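Local structure of tautomerase domain-containing protein (Gammaproteobacteria bacterium SG8_31, 7M59) at residues A[3-8]-A[38-43]. The protein belongs to the tautomerase superfamily, small beta-alpha-beta proteins that assemble into oligomers, here a hexamer. Residues are numbered along the deposited sequence; the frame is centred on the assembly and turned at random.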
ATOM      1  N   ILE A   3       3.820   2.664   8.793  1.00 18.31           N
ATOM      2  CA  ILE A   3       2.441   3.104   9.006  1.00 17.12           C
ATOM      3  C   ILE A   3       2.103   4.057   7.871  1.00 18.12           C
ATOM      4  O   ILE A   3       2.624   5.176   7.828  1.00 19.63           O
ATOM      5  CB  ILE A   3       2.235   3.796  10.366  1.00 17.92           C
ATOM      6  CG1 ILE A   3       2.973   3.060  11.505  1.00 18.97           C
ATOM      7  CG2 ILE A   3       0.729   3.949  10.652  1.00 20.00           C
ATOM      8  CD1 ILE A   3       2.420   1.664  11.809  1.00 20.00           C
ATOM      9  N   GLN A   4       1.263   3.613   6.937  1.00 16.74           N
ATOM     10  CA  GLN A   4       0.837   4.450   5.822  1.00 16.34           C
ATOM     11  C   GLN A   4      -0.505   5.070   6.164  1.00 16.40           C
ATOM     12  O   GLN A   4      -1.420   4.368   6.602  1.00 16.88           O
ATOM     13  CB  GLN A   4       0.723   3.656   4.523  1.00 17.53           C
ATOM     14  CG  GLN A   4       2.048   3.093   4.045  1.00 18.64           C
ATOM     15  CD  GLN A   4       1.850   2.113   2.915  1.00 19.42           C
ATOM     16  OE1 GLN A   4       1.713   2.507   1.748  1.00 19.12           O
ATOM     17  NE2 GLN A   4       1.817   0.826   3.249  1.00 21.25           N
ATOM     18  N   CYS A   5      -0.620   6.373   5.949  1.00 17.53           N
ATOM     19  CA  CYS A   5      -1.811   7.135   6.319  1.00 17.68           C
ATOM     20  C   CYS A   5      -2.339   7.813   5.066  1.00 17.57           C
ATOM     21  O   CYS A   5      -1.762   8.803   4.610  1.00 18.10           O
ATOM     22  CB  CYS A   5      -1.486   8.173   7.391  1.00 18.94           C
ATOM     23  SG  CYS A   5      -0.638   7.508   8.820  1.00 20.99           S
ATOM     24  N   ASP A   6      -3.415   7.277   4.492  1.00 16.85           N
ATOM     25  CA  ASP A   6      -4.068   7.906   3.345  1.00 18.03           C
ATOM     26  C   ASP A   6      -5.210   8.759   3.876  1.00 19.34           C
ATOM     27  O   ASP A   6      -6.269   8.238   4.256  1.00 19.29           O
ATOM     28  CB  ASP A   6      -4.566   6.865   2.353  1.00 18.05           C
ATOM     29  CG  ASP A   6      -3.450   6.284   1.512  1.00 18.50           C
ATOM     30  OD1 ASP A   6      -3.063   6.924   0.502  1.00 18.07           O
ATOM     31  OD2 ASP A   6      -2.986   5.187   1.861  1.00 17.86           O
ATOM     32  N   ILE A   7      -4.995  10.075   3.893  1.00 19.16           N
ATOM     33  CA  ILE A   7      -5.923  11.020   4.498  1.00 19.36           C
ATOM     34  C   ILE A   7      -6.415  11.996   3.437  1.00 20.31           C
ATOM     35  O   ILE A   7      -5.821  12.151   2.369  1.00 20.42           O
ATOM     36  CB  ILE A   7      -5.275  11.771   5.679  1.00 18.08           C
ATOM     37  CG1 ILE A   7      -4.206  12.748   5.172  1.00 18.75           C
ATOM     38  CG2 ILE A   7      -4.680  10.777   6.670  1.00 20.61           C
ATOM     39  CD1 ILE A   7      -3.565  13.589   6.304  1.00 22.73           C
ATOM     40  N   ARG A   8      -7.522  12.666   3.740  1.00 21.54           N
ATOM     41  CA  ARG A   8      -8.030  13.670   2.815  1.00 19.30           C
ATOM     42  C   ARG A   8      -7.218  14.957   2.934  1.00 19.63           C
ATOM     43  O   ARG A   8      -6.779  15.334   4.023  1.00 23.25           O
ATOM     44  CB  ARG A   8      -9.514  13.933   3.073  1.00 21.64           C
ATOM     45  CG  ARG A   8     -10.434  12.835   2.506  1.00 21.88           C
ATOM     46  CD  ARG A   8     -11.857  12.954   3.060  1.00 25.62           C
ATOM     47  NE  ARG A   8     -11.797  12.838   4.508  1.00 25.84           N
ATOM     48  CZ  ARG A   8     -12.478  13.578   5.374  1.00 28.48           C
ATOM     49  NH1 ARG A   8     -13.335  14.508   4.959  1.00 27.16           N
ATOM     50  NH2 ARG A   8     -12.289  13.379   6.672  1.00 26.00           N
ATOM     51  N   ILE A  38      10.309   2.982  13.428  1.00 21.61           N
ATOM     52  CA  ILE A  38       8.988   3.411  12.975  1.00 21.61           C
ATOM     53  C   ILE A  38       9.139   4.376  11.804  1.00 22.44           C
ATOM     54  O   ILE A  38       9.957   5.305  11.841  1.00 24.87           O
ATOM     55  CB  ILE A  38       8.192   4.051  14.122  1.00 23.07           C
ATOM     56  CG1 ILE A  38       7.943   3.021  15.230  1.00 23.32           C
ATOM     57  CG2 ILE A  38       6.879   4.614  13.605  1.00 21.55           C
ATOM     58  CD1 ILE A  38       7.315   3.605  16.478  1.00 22.39           C
ATOM     59  N   TYR A  39       8.346   4.158  10.755  1.00 18.02           N
ATOM     60  CA  TYR A  39       8.333   5.027   9.584  1.00 18.95           C
ATOM     61  C   TYR A  39       6.868   5.312   9.275  1.00 19.34           C
ATOM     62  O   TYR A  39       6.113   4.391   8.946  1.00 18.77           O
ATOM     63  CB  TYR A  39       9.046   4.354   8.410  1.00 19.74           C
ATOM     64  CG  TYR A  39       9.466   5.214   7.228  1.00 21.39           C
ATOM     65  CD1 TYR A  39      10.711   5.027   6.637  1.00 21.40           C
ATOM     66  CD2 TYR A  39       8.603   6.154   6.652  1.00 22.04           C
ATOM     67  CE1 TYR A  39      11.105   5.768   5.531  1.00 21.08           C
ATOM     68  CE2 TYR A  39       8.996   6.905   5.542  1.00 18.65           C
ATOM     69  CZ  TYR A  39      10.248   6.698   4.991  1.00 20.02           C
ATOM     70  OH  TYR A  39      10.654   7.409   3.888  1.00 20.28           O
ATOM     71  N   VAL A  40       6.459   6.568   9.441  1.00 18.85           N
ATOM     72  CA  VAL A  40       5.105   7.014   9.128  1.00 18.89           C
ATOM     73  C   VAL A  40       5.140   7.739   7.792  1.00 19.52           C
ATOM     74  O   VAL A  40       5.998   8.601   7.561  1.00 21.59           O
ATOM     75  CB  VAL A  40       4.540   7.924  10.230  1.00 20.36           C
ATOM     76  CG1 VAL A  40       3.145   8.393   9.858  1.00 19.79           C
ATOM     77  CG2 VAL A  40       4.514   7.185  11.558  1.00 21.35           C
ATOM     78  N   LEU A  41       4.212   7.394   6.911  1.00 17.38           N
ATOM     79  CA  LEU A  41       4.142   7.979   5.582  1.00 17.37           C
ATOM     80  C   LEU A  41       2.735   8.514   5.374  1.00 20.43           C
ATOM     81  O   LEU A  41       1.762   7.784   5.575  1.00 19.30           O
ATOM     82  CB  LEU A  41       4.490   6.935   4.515  1.00 18.56           C
ATOM     83  CG  LEU A  41       4.291   7.410   3.081  1.00 22.39           C
ATOM     84  CD1 LEU A  41       5.354   8.460   2.746  1.00 22.84           C
ATOM     85  CD2 LEU A  41       4.396   6.218   2.164  1.00 23.46           C
ATOM     86  N   ILE A  42       2.624   9.786   4.988  1.00 18.13           N
ATOM     87  CA  ILE A  42       1.338  10.450   4.811  1.00 17.94           C
ATOM     88  C   ILE A  42       1.119  10.713   3.328  1.00 18.43           C
ATOM     89  O   ILE A  42       2.003  11.249   2.646  1.00 19.01           O
ATOM     90  CB  ILE A  42       1.271  11.770   5.597  1.00 18.31           C
ATOM     91  CG1 ILE A  42       1.471  11.512   7.094  1.00 18.74           C
ATOM     92  CG2 ILE A  42      -0.060  12.466   5.323  1.00 20.18           C
ATOM     93  CD1 ILE A  42       1.760  12.791   7.893  1.00 22.46           C
ATOM     94  N   ARG A  43      -0.057  10.346   2.828  1.00 17.64           N
ATOM     95  CA  ARG A  43      -0.469  10.679   1.470  1.00 17.45           C
ATOM     96  C   ARG A  43      -1.823  11.367   1.526  1.00 18.77           C
ATOM     97  O   ARG A  43      -2.729  10.891   2.216  1.00 18.61           O
ATOM     98  CB  ARG A  43      -0.568   9.425   0.588  1.00 17.66           C
ATOM     99  CG  ARG A  43       0.776   8.786   0.254  1.00 18.21           C
ATOM    100  CD  ARG A  43       0.590   7.572  -0.677  1.00 17.83           C
ATOM    101  NE  ARG A  43      -0.140   6.503   0.007  1.00 16.58           N
ATOM    102  CZ  ARG A  43       0.411   5.385   0.480  1.00 18.46           C
ATOM    103  NH1 ARG A  43       1.716   5.135   0.329  1.00 17.01           N
ATOM    104  NH2 ARG A  43      -0.353   4.496   1.105  1.00 15.57           N
TER
HETATM  105  O   HOH W   1      -4.199   9.362   0.185  1.00 24.77           O
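Arg43 offers the rim of its guanidinium to two residues of the adjoining strand at once, a worked example of how one planar cation can tie together alternate positions of a beta-strand. Asp6 takes it side-on: NE of Arg43 meets Asp6 OD1 at 3.0 Å and NH2 of Arg43 meets Asp6 OD2 at 2.8 Å, both on the syn side of a carboxylate turned 34° from the guanidinium plane. NH2 is shared: with NH1 it also closes end-on on a single atom, Gln4 OE1, which lies in the plane of the cation while the Gln4 amide stands almost upright to it (87°). NH1 approaches OE1 on a lone pair, whereas NH2 comes from above the carbonyl plane. A bend at chi3 (-66°) folds the Arg43 chain back over the neighbouring strand, where Gln4 and Asp6 wait on the same face. Beneath lies the parallel pairing of strands 2-8 and 39-45, joined through helix 13-31 in a beta-alpha-beta unit, the building block of the tautomerase fold. Its backbone bonds run from Ile3 N to Tyr39 O (2.9 Å) as far as Ile7 N to Arg43 O (2.9 Å). On the other face, Cys5 SG rests 4.0 Å from Val40 CG1, and Ile7 CD1 reaches Ile42 CG2 at 3.8 Å; Ile23 and Met19 of the helix pack against Cys5 and Ile42 respectively. A water donates to Asp6 OD1 and, weakly, to Arg43 O. Farther out, Asp6 of the second subunit is a further carboxylate partner of Arg43 NH1, so that two Arg43 side chains and two aspartates meet across the interface, and Gln4 NE2 bonds to Gln4 OE1 of the fourth subunit. Antiparallel strands of the second and third subunits extend the sheet beyond 38-43 and 3-8 respectively.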